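Local coordinates for protein beta-1,4-exocellulase (Thermobifida fusca, PDB 4B4H) that hydrolyses cellulose as a cellobiohydrolase, this chain being the catalytic domain of the secreted enzyme, of glycoside hydrolase family 6, at residues D185-H188 and H189-G193; S196-G199 and P200-I204; I223-T226 and A227-S230; N257-D261 and E262-V266; A407-R410 and E411-N415. One frame throughout, in Å; residues are numbered along the deposited sequence.

Contact 1: residues D185-H188 and H189-G193; sequences DAAH and HGWIG
His188 O takes two backbone N-H groups of the short helix that follows it. Trp191 N comes in at 2.9 Å from above the carbonyl plane, while Ile192 N, at 3.2 Å, meets the same oxygen almost head-on, so the first turn is tied to its N-cap residue. Side chains pack around this turn: Ala187 CB sits 3.5 Å from Trp191 CE3 of the indole, and with His188 CG between the backbone N and the carbonyl carbon (chi1 67°) one face of the imidazole meets Trp191 CB, 4.1 Å from NE2. Ile192 reaches back along the chain, its CD1 3.7 Å from Ala186 O.

A second layer fixes these groups. Asp185 OD2 accepts from Ala187 N at 3.1 Å, closing an Asx turn at the end of strand 180-185, and OD1 of the same carboxylate bonds to Thr226. Ser230 holds the imidazole at ND1 and Thr143 the indole at NE1, bonds that would help fix how each ring is turned. His188 and Trp191 are predicted to bind substrate, and the indole touches Asp136, the predicted proton donor. Such loops at the C-terminal ends of the barrel strands carry this family's active-site cleft.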
# COMPACT_ATOMS: atom_id res chain seq x y z
N ASP A 185 -6.02 -4.73 -1.62
CA ASP A 185 -4.69 -4.63 -1.09
C ASP A 185 -4.18 -6.01 -0.66
O ASP A 185 -4.90 -6.77 -0.01
CB ASP A 185 -4.62 -3.68 0.10
CG ASP A 185 -3.21 -3.50 0.59
OD1 ASP A 185 -2.49 -2.66 -0.01
OD2 ASP A 185 -2.82 -4.24 1.52
N ALA A 186 -2.92 -6.30 -1.00
CA ALA A 186 -2.34 -7.63 -0.82
C ALA A 186 -1.03 -7.56 -0.03
O ALA A 186 -0.08 -8.32 -0.27
CB ALA A 186 -2.10 -8.25 -2.19
N ALA A 187 -1.01 -6.63 0.93
CA ALA A 187 0.14 -6.44 1.80
C ALA A 187 1.43 -6.33 0.98
O ALA A 187 1.49 -5.64 -0.05
CB ALA A 187 0.23 -7.60 2.80
N HIS A 188 2.48 -7.00 1.47
CA HIS A 188 3.79 -7.02 0.79
C HIS A 188 4.53 -8.28 1.15
O HIS A 188 4.10 -9.03 2.03
CB HIS A 188 4.59 -5.75 1.09
CG HIS A 188 5.02 -5.60 2.53
ND1 HIS A 188 6.29 -5.79 2.92
CD2 HIS A 188 4.30 -5.26 3.67
CE1 HIS A 188 6.38 -5.59 4.24
NE2 HIS A 188 5.16 -5.27 4.70
N HIS A 189 5.63 -8.54 0.46
CA HIS A 189 6.27 -9.85 0.55
C HIS A 189 6.84 -10.11 1.90
O HIS A 189 6.86 -11.25 2.37
CB HIS A 189 7.27 -10.08 -0.59
CG HIS A 189 8.64 -9.50 -0.35
ND1 HIS A 189 8.99 -8.25 -0.75
CD2 HIS A 189 9.77 -10.05 0.24
CE1 HIS A 189 10.28 -8.03 -0.41
NE2 HIS A 189 10.75 -9.13 0.19
N GLY A 190 7.30 -9.04 2.56
CA GLY A 190 7.78 -9.12 3.94
C GLY A 190 6.70 -9.31 4.99
O GLY A 190 6.97 -9.17 6.17
N TRP A 191 5.47 -9.59 4.56
CA TRP A 191 4.38 -9.90 5.48
C TRP A 191 3.81 -11.27 5.19
O TRP A 191 3.69 -12.10 6.09
CB TRP A 191 3.29 -8.83 5.39
CG TRP A 191 2.15 -8.93 6.38
CD1 TRP A 191 1.80 -9.99 7.23
CD2 TRP A 191 1.12 -7.92 6.60
NE1 TRP A 191 0.68 -9.68 7.96
CE2 TRP A 191 0.21 -8.46 7.63
CE3 TRP A 191 0.86 -6.66 6.08
CZ2 TRP A 191 -0.89 -7.75 8.08
CZ3 TRP A 191 -0.24 -5.95 6.55
CH2 TRP A 191 -1.10 -6.48 7.52
N ILE A 192 3.47 -11.52 3.92
CA ILE A 192 2.77 -12.76 3.57
C ILE A 192 3.50 -13.60 2.52
O ILE A 192 2.88 -14.35 1.75
CB ILE A 192 1.29 -12.49 3.18
CG1 ILE A 192 1.20 -11.70 1.86
CG2 ILE A 192 0.54 -11.79 4.31
CD1 ILE A 192 -0.16 -11.74 1.21
N GLY A 193 4.83 -13.49 2.51
CA GLY A 193 5.64 -14.21 1.54
C GLY A 193 6.03 -15.63 1.93
O GLY A 193 6.55 -16.36 1.10

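Contact 2: residues S196-G199 and P200-I204; sequences SNFG and PSVDI
With chi1 at -65°, Ser201 OG lies beside its own backbone N and leans back along the helix to Asn197 O, 2.8 Å away. Ser201 N bonds to the same carbonyl oxygen at 2.9 Å, and the two donors arrive from opposite faces of its plane, so one residue grips the N-cap carbonyl twice. Phe198 has its CG anti to the backbone N (chi1 -179°), beside the carbonyl carbon, and from there CE1 of the ring passes 4.2 Å from Val202 CG2 one turn on. With an alanine here in place of Ser201 the backbone bond stays, but Asn197 O would probably lose its hydroxyl donor and a small gap would open beside Ile192.

Further along, Val202 N bonds to Phe198 O at 3.1 Å, and Asp203 N to Gly199 O at 3.0 Å. A water donates to both Gly199 O and Asp203 OD1, bridging carbonyl and carboxylate. Pro200, which has no N-H to give, suits this first turn, where its nitrogen needs no acceptor; its CG rests 3.1 Å from Ser196 O.

The segments form the start of helix 198-209. Phe198 and Val202 pack on Leu269 of helix 262-276, and Asp203 makes a salt bridge to Lys276 of that same helix. Asn197 and Pro200 lie against Val142 of helix 140-143, while Asn197 and Ser201 touch Ile192 of helix 189-192.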
# COMPACT_ATOMS: atom_id res chain seq x y z
N SER A 196 3.89 -20.47 5.00
CA SER A 196 2.81 -20.61 5.99
C SER A 196 1.68 -19.59 5.90
O SER A 196 0.59 -19.84 6.41
CB SER A 196 3.37 -20.64 7.41
OG SER A 196 4.27 -19.58 7.66
N ASN A 197 1.92 -18.44 5.26
CA ASN A 197 0.87 -17.41 5.16
C ASN A 197 0.45 -16.99 3.75
O ASN A 197 -0.60 -16.37 3.58
CB ASN A 197 1.17 -16.20 6.05
CG ASN A 197 2.55 -15.62 5.82
OD1 ASN A 197 3.13 -15.76 4.74
ND2 ASN A 197 3.08 -14.95 6.83
N PHE A 198 1.24 -17.35 2.74
CA PHE A 198 0.94 -17.02 1.34
C PHE A 198 -0.38 -17.65 0.89
O PHE A 198 -1.33 -16.94 0.54
CB PHE A 198 2.12 -17.44 0.45
CG PHE A 198 1.94 -17.14 -1.01
CD1 PHE A 198 1.22 -18.00 -1.84
CD2 PHE A 198 2.55 -16.02 -1.58
CE1 PHE A 198 1.08 -17.73 -3.19
CE2 PHE A 198 2.41 -15.75 -2.93
CZ PHE A 198 1.67 -16.60 -3.73
N GLY A 199 -0.46 -18.98 0.92
CA GLY A 199 -1.70 -19.71 0.61
C GLY A 199 -2.90 -19.26 1.45
O GLY A 199 -3.97 -18.99 0.91
N PRO A 200 -2.72 -19.16 2.78
CA PRO A 200 -3.79 -18.69 3.67
C PRO A 200 -4.32 -17.28 3.32
O PRO A 200 -5.53 -17.04 3.42
CB PRO A 200 -3.12 -18.71 5.04
CG PRO A 200 -2.13 -19.82 4.94
CD PRO A 200 -1.58 -19.72 3.55
N SER A 201 -3.43 -16.38 2.91
CA SER A 201 -3.84 -15.06 2.45
C SER A 201 -4.69 -15.18 1.18
O SER A 201 -5.72 -14.52 1.06
CB SER A 201 -2.62 -14.17 2.18
OG SER A 201 -1.92 -13.91 3.38
N VAL A 202 -4.25 -16.03 0.25
CA VAL A 202 -5.00 -16.25 -0.99
C VAL A 202 -6.43 -16.68 -0.68
O VAL A 202 -7.39 -16.17 -1.28
CB VAL A 202 -4.30 -17.27 -1.92
CG1 VAL A 202 -5.20 -17.69 -3.06
CG2 VAL A 202 -2.97 -16.70 -2.42
N ASP A 203 -6.56 -17.60 0.28
CA ASP A 203 -7.86 -18.11 0.69
C ASP A 203 -8.76 -17.00 1.23
O ASP A 203 -9.94 -16.94 0.86
CB ASP A 203 -7.71 -19.22 1.73
CG ASP A 203 -7.12 -20.49 1.15
OD1 ASP A 203 -7.12 -20.64 -0.10
OD2 ASP A 203 -6.66 -21.35 1.93
N ILE A 204 -8.19 -16.14 2.07
CA ILE A 204 -8.93 -15.03 2.66
C ILE A 204 -9.31 -13.94 1.65
O ILE A 204 -10.39 -13.37 1.75
CB ILE A 204 -8.24 -14.42 3.92
CG1 ILE A 204 -9.28 -13.69 4.77
CG2 ILE A 204 -7.08 -13.50 3.57
CD1 ILE A 204 -8.87 -13.38 6.19
O HOH W 1 -4.42 -21.40 -0.56

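Contact 3: residues I223-T226 and A227-S230; sequences ISNT and ANYS
Asn225 O accepts from Asn228 N at 2.8 Å, the bond that closes a type II beta turn through Thr226 and Ala227. The donor stands above the carbonyl plane, 46° out of it. The side chain of Asn225 then spans the next part of the loop with both ends of its amide. OD1 takes Ser230 N at 3.0 Å, in the plane of the amide and on a lone pair, while ND2 reaches Ser230 O at 2.8 Å in a weak, strongly bent bond. CG set beside the carbonyl carbon (chi1 -150°) brings the amide alongside the backbone of Ser230, whose CB also lies 3.3 Å from OD1. A leucine in place of Asn225 would lose both amide bonds and is likely to let the chain at Ser230 drift from the turn.

Asn228 is held at both ends of its amide. Its OD1 accepts from Tyr229 N at 2.7 Å, and a water that donates to Thr226 O accepts from its ND2, 3.0 Å away, linking the side chain back across the turn. Ala227 has positive phi, the conformation expected at the third position of a type II turn.

Outside the turn, Tyr229 OH bonds to Asp359, the predicted proton acceptor. Asn228 is predicted to bind substrate. Its amide oxygen is already engaged by the backbone, consistent with a side chain whose orientation is largely set by the loop before a sugar binds.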
# COMPACT_ATOMS: atom_id res chain seq x y z
N ILE A 223 -3.15 -5.00 -5.33
CA ILE A 223 -2.03 -4.07 -5.16
C ILE A 223 -1.15 -4.46 -3.97
O ILE A 223 -1.66 -4.65 -2.84
CB ILE A 223 -2.50 -2.60 -5.05
CG1 ILE A 223 -1.31 -1.66 -4.82
CG2 ILE A 223 -3.48 -2.42 -3.89
CD1 ILE A 223 -1.65 -0.19 -4.95
N SER A 224 0.15 -4.50 -4.23
CA SER A 224 1.15 -4.70 -3.18
C SER A 224 1.98 -3.46 -2.88
O SER A 224 2.10 -2.52 -3.72
CB SER A 224 2.09 -5.86 -3.50
OG SER A 224 3.27 -5.42 -4.17
N ASN A 225 2.57 -3.50 -1.68
CA ASN A 225 3.54 -2.52 -1.20
C ASN A 225 2.93 -1.15 -0.87
O ASN A 225 3.66 -0.17 -0.76
CB ASN A 225 4.68 -2.34 -2.22
CG ASN A 225 5.98 -1.96 -1.59
OD1 ASN A 225 6.24 -2.31 -0.44
ND2 ASN A 225 6.83 -1.24 -2.34
N THR A 226 1.60 -1.10 -0.70
CA THR A 226 0.91 0.21 -0.62
C THR A 226 1.40 0.95 0.61
O THR A 226 1.35 0.42 1.73
CB THR A 226 -0.62 0.09 -0.56
OG1 THR A 226 -1.07 -0.80 -1.57
CG2 THR A 226 -1.22 1.46 -0.80
N ALA A 227 1.86 2.18 0.40
CA ALA A 227 2.45 3.02 1.45
C ALA A 227 3.67 2.39 2.15
O ALA A 227 4.08 2.86 3.23
CB ALA A 227 1.40 3.42 2.48
N ASN A 228 4.24 1.34 1.55
CA ASN A 228 5.38 0.64 2.17
C ASN A 228 6.67 0.89 1.38
O ASN A 228 6.77 1.84 0.60
CB ASN A 228 5.09 -0.87 2.35
CG ASN A 228 5.77 -1.49 3.58
OD1 ASN A 228 6.97 -1.72 3.60
ND2 ASN A 228 4.96 -1.82 4.60
N TYR A 229 7.66 0.05 1.64
CA TYR A 229 9.03 0.38 1.22
C TYR A 229 9.78 -0.81 0.62
O TYR A 229 10.97 -0.69 0.31
CB TYR A 229 9.83 0.94 2.42
CG TYR A 229 9.25 2.18 3.08
CD1 TYR A 229 8.33 2.08 4.14
CD2 TYR A 229 9.64 3.46 2.68
CE1 TYR A 229 7.80 3.21 4.75
CE2 TYR A 229 9.11 4.58 3.29
CZ TYR A 229 8.21 4.46 4.35
OH TYR A 229 7.71 5.60 4.94
N SER A 230 9.10 -1.94 0.44
CA SER A 230 9.72 -3.17 -0.05
C SER A 230 10.15 -2.97 -1.49
O SER A 230 9.50 -2.23 -2.23
CB SER A 230 8.78 -4.37 0.12
OG SER A 230 8.85 -4.86 1.46
O HOH W 2 2.16 -0.80 4.21

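Contact 4: residues N257-D261 and E262-V266; sequences NQYVD and ELSFV
The Tyr259 side chain runs across the first turn of helix 262-276. Its CB lies 3.5 Å from Ser264 OG, CG is 4.0 Å from Phe265 CB, and CD1 is again near the Ser264 hydroxyl, 3.4 Å from OG. Farther out, CE1 passes 3.9 Å from Ser264 O. One face of the ring receives Phe265 CA, 3.9 Å from the ring centroid and close to the normal, a CH-pi contact; Gln258 CB covers the opposite face. CD2 and CE2 meet Phe265 CD1, whose ring turns its edge to the tyrosine face in an offset edge-to-face pair with planes at 66°. At the tip, OH bonds to Asp268 further along the helix.

Asp261 caps the helix. Its CG stands between the backbone N and the carbonyl carbon (chi1 59°), and from there OD1 accepts both Ser264 N, at 3.2 Å and nearly along the C-O axis, and Ser264 OG, at 2.7 Å, the two coming from opposite faces of the carboxylate. A water donates to that hydroxyl and accepts from Val260 N. Asp261 OD2 is taken by the backbone N of Glu234.

Inward, Glu262 bonds to Ser224 at the end of strand 221-224 and to the backbone of His189, while Val266 packs on Met284 and Ile286 of strand 283-287. Phe265 lies against His189 and Ile192 of helix 189-192 and Phe198 of helix 198-209.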
# COMPACT_ATOMS: atom_id res chain seq x y z
N ASN A 257 11.78 -16.44 3.80
CA ASN A 257 10.75 -15.93 2.92
C ASN A 257 10.99 -16.53 1.54
O ASN A 257 12.14 -16.77 1.15
CB ASN A 257 10.86 -14.41 2.85
CG ASN A 257 9.55 -13.75 2.46
OD1 ASN A 257 8.92 -14.11 1.46
ND2 ASN A 257 9.16 -12.74 3.24
N GLN A 258 9.91 -16.78 0.81
CA GLN A 258 10.04 -17.26 -0.57
C GLN A 258 10.52 -16.18 -1.53
O GLN A 258 10.93 -16.49 -2.66
CB GLN A 258 8.71 -17.82 -1.06
CG GLN A 258 8.26 -19.04 -0.31
CD GLN A 258 6.91 -19.54 -0.76
OE1 GLN A 258 6.81 -20.60 -1.37
NE2 GLN A 258 5.86 -18.78 -0.46
N TYR A 259 10.43 -14.92 -1.10
CA TYR A 259 10.72 -13.77 -1.95
C TYR A 259 11.61 -12.78 -1.23
O TYR A 259 11.55 -12.66 -0.00
CB TYR A 259 9.40 -13.09 -2.38
CG TYR A 259 8.35 -14.09 -2.81
CD1 TYR A 259 8.40 -14.67 -4.08
CD2 TYR A 259 7.34 -14.50 -1.94
CE1 TYR A 259 7.46 -15.60 -4.49
CE2 TYR A 259 6.39 -15.44 -2.33
CZ TYR A 259 6.46 -15.99 -3.61
OH TYR A 259 5.53 -16.94 -3.98
N VAL A 260 12.42 -12.07 -2.01
CA VAL A 260 13.22 -10.93 -1.56
C VAL A 260 12.76 -9.58 -2.14
O VAL A 260 13.36 -8.54 -1.87
CB VAL A 260 14.73 -11.12 -1.89
CG1 VAL A 260 15.25 -12.43 -1.31
CG2 VAL A 260 14.98 -11.08 -3.40
N ASP A 261 11.71 -9.61 -2.95
CA ASP A 261 11.19 -8.39 -3.59
C ASP A 261 9.71 -8.51 -3.96
O ASP A 261 9.14 -9.60 -3.92
CB ASP A 261 12.07 -7.96 -4.77
CG ASP A 261 12.20 -9.02 -5.85
OD1 ASP A 261 11.20 -9.71 -6.17
OD2 ASP A 261 13.31 -9.14 -6.41
N GLU A 262 9.11 -7.39 -4.35
CA GLU A 262 7.67 -7.33 -4.60
C GLU A 262 7.26 -7.94 -5.94
O GLU A 262 6.19 -8.54 -6.05
CB GLU A 262 7.18 -5.88 -4.52
CG GLU A 262 7.16 -5.29 -3.12
CD GLU A 262 6.25 -6.07 -2.19
OE1 GLU A 262 5.02 -5.97 -2.33
OE2 GLU A 262 6.75 -6.81 -1.32
N LEU A 263 8.10 -7.78 -6.95
CA LEU A 263 7.72 -8.25 -8.26
C LEU A 263 7.59 -9.77 -8.31
O LEU A 263 6.59 -10.30 -8.82
CB LEU A 263 8.67 -7.73 -9.34
CG LEU A 263 8.29 -8.15 -10.76
CD1 LEU A 263 6.94 -7.61 -11.19
CD2 LEU A 263 9.36 -7.74 -11.75
N SER A 264 8.60 -10.48 -7.79
CA SER A 264 8.52 -11.93 -7.73
C SER A 264 7.26 -12.36 -7.01
O SER A 264 6.55 -13.26 -7.44
CB SER A 264 9.74 -12.51 -7.01
OG SER A 264 9.84 -12.00 -5.70
N PHE A 265 6.99 -11.67 -5.90
CA PHE A 265 5.84 -11.92 -5.04
C PHE A 265 4.49 -11.76 -5.76
O PHE A 265 3.72 -12.72 -5.83
CB PHE A 265 5.95 -11.05 -3.78
CG PHE A 265 4.70 -11.01 -2.94
CD1 PHE A 265 4.25 -12.13 -2.26
CD2 PHE A 265 3.97 -9.82 -2.82
CE1 PHE A 265 3.11 -12.07 -1.47
CE2 PHE A 265 2.83 -9.76 -2.05
CZ PHE A 265 2.39 -10.89 -1.37
N VAL A 266 4.20 -10.57 -6.26
CA VAL A 266 2.90 -10.37 -6.95
C VAL A 266 2.70 -11.27 -8.19
O VAL A 266 1.57 -11.63 -8.51
CB VAL A 266 2.57 -8.89 -7.29
CG1 VAL A 266 2.56 -8.05 -6.02
CG2 VAL A 266 3.53 -8.32 -8.33
O HOH W 3 12.15 -13.11 -5.13

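Contact 5: residues A407-R410 and E411-N415; sequences AQFR and ELLAN
Residues 407-410 and 411-415 are successive stretches of one alpha-helix, which ends at Ala414, and are joined by four i to i+4 bonds. Glu411 N bonds to Ala407 O at 3.2 Å, Leu412 N to Gln408 O and Leu413 N to Phe409 O both at 2.8 Å, and Ala414 N to Arg410 O at 2.9 Å. Asn415 leaves helical angles, yet its N still reaches back to Glu411 O.

Side chains one turn apart meet on two faces. Leu412 curls over the carbonyl of Gln408, with CG 3.1 Å from Gln408 O, and its CD1 lies 3.9 Å from Gln408 CG. On the next face Phe409 CE2 comes 4.1 Å from Leu413 CD2; both residues hold CG anti to the backbone N (chi1 -178° for the phenylalanine), which lets the ring and the leucine branch cross one turn apart.

This is helix 406-414, close to the C-terminus of the catalytic domain and away from the other helices described here. Its inner side comes near the active site: the side chain of Gln408 is about 4 Å from that of Asp359, the predicted proton acceptor, and it also packs on Arg290, Asn328 and Leu395. Phe409 meets the ring of Trp404 with planes at about 40° and touches Glu25. Glu411, its chain extended beyond CG, sends OE1 to the backbone N of Gly331, and the backbone of Leu412 is bonded to that of Leu334.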
# COMPACT_ATOMS: atom_id res chain seq x y z
N ALA A 407 11.42 17.41 6.08
CA ALA A 407 12.63 16.62 6.24
C ALA A 407 12.55 15.29 5.46
O ALA A 407 13.48 14.93 4.73
CB ALA A 407 12.94 16.39 7.72
N GLN A 408 11.42 14.59 5.57
CA GLN A 408 11.24 13.33 4.84
C GLN A 408 11.14 13.52 3.33
O GLN A 408 11.67 12.71 2.57
CB GLN A 408 10.01 12.58 5.35
CG GLN A 408 9.95 11.12 4.93
CD GLN A 408 8.54 10.54 5.01
OE1 GLN A 408 7.55 11.25 4.87
NE2 GLN A 408 8.47 9.24 5.24
N PHE A 409 10.46 14.58 2.89
CA PHE A 409 10.38 14.82 1.44
C PHE A 409 11.75 15.12 0.83
O PHE A 409 12.11 14.56 -0.21
CB PHE A 409 9.35 15.90 1.08
CG PHE A 409 9.22 16.12 -0.40
CD1 PHE A 409 8.30 15.38 -1.16
CD2 PHE A 409 10.01 17.07 -1.05
CE1 PHE A 409 8.18 15.59 -2.53
CE2 PHE A 409 9.90 17.26 -2.42
CZ PHE A 409 8.98 16.53 -3.15
N ARG A 410 12.50 16.02 1.46
CA ARG A 410 13.87 16.31 0.99
C ARG A 410 14.75 15.05 0.89
O ARG A 410 15.50 14.89 -0.08
CB ARG A 410 14.55 17.36 1.87
CG ARG A 410 13.94 18.74 1.73
CD ARG A 410 14.32 19.63 2.89
NE ARG A 410 15.74 19.97 2.95
CZ ARG A 410 16.43 20.14 4.08
NH1 ARG A 410 15.83 19.98 5.26
NH2 ARG A 410 17.71 20.46 4.04
N GLU A 411 14.68 14.19 1.89
CA GLU A 411 15.41 12.92 1.90
C GLU A 411 14.92 11.98 0.81
O GLU A 411 15.72 11.42 0.05
CB GLU A 411 15.32 12.22 3.25
CG GLU A 411 16.18 10.97 3.31
CD GLU A 411 16.26 10.37 4.70
OE1 GLU A 411 15.24 9.81 5.18
OE2 GLU A 411 17.35 10.44 5.28
N LEU A 412 13.60 11.81 0.73
CA LEU A 412 13.01 10.97 -0.32
C LEU A 412 13.45 11.46 -1.67
O LEU A 412 13.78 10.65 -2.53
CB LEU A 412 11.48 10.94 -0.24
CG LEU A 412 10.83 10.17 0.92
CD1 LEU A 412 9.35 10.50 1.08
CD2 LEU A 412 11.03 8.66 0.85
N LEU A 413 13.44 12.78 -1.84
CA LEU A 413 13.81 13.41 -3.10
C LEU A 413 15.28 13.18 -3.44
O LEU A 413 15.58 12.88 -4.58
CB LEU A 413 13.48 14.90 -3.07
CG LEU A 413 13.60 15.66 -4.38
CD1 LEU A 413 12.42 15.32 -5.28
CD2 LEU A 413 13.63 17.15 -4.13
N ALA A 414 16.19 13.32 -2.48
CA ALA A 414 17.62 13.14 -2.77
C ALA A 414 17.99 11.67 -3.01
O ALA A 414 18.99 11.35 -3.67
CB ALA A 414 18.48 13.75 -1.66
N ASN A 415 17.17 10.77 -2.48
CA ASN A 415 17.42 9.34 -2.57
C ASN A 415 16.62 8.64 -3.67
O ASN A 415 16.60 7.42 -3.77
CB ASN A 415 17.18 8.69 -1.20
CG ASN A 415 18.29 8.99 -0.21
OD1 ASN A 415 19.37 9.43 -0.58
ND2 ASN A 415 18.01 8.74 1.08

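The five contacts follow one another along the chain without overlap. Contacts 1 and 3 sit on the loops after neighbouring parallel strands 180-185 and 221-224, their centres about 8 Å apart, and touch through Asp185 and Thr226. Contact 4, at the start of helix 262-276, touches both through Glu262. Contact 2, on helix 198-209, lies outside this group. Contacts 2 and 5 have their centres about 35 Å apart, on opposite sides of the chain's centre, and contact 5 meets contact 3 at Gln408 and Tyr229. Together contacts 1, 3 and 5 border the predicted catalytic region; contacts 2 and 4 pack against contact 1 and each other, and contact 4 against contact 3 as well.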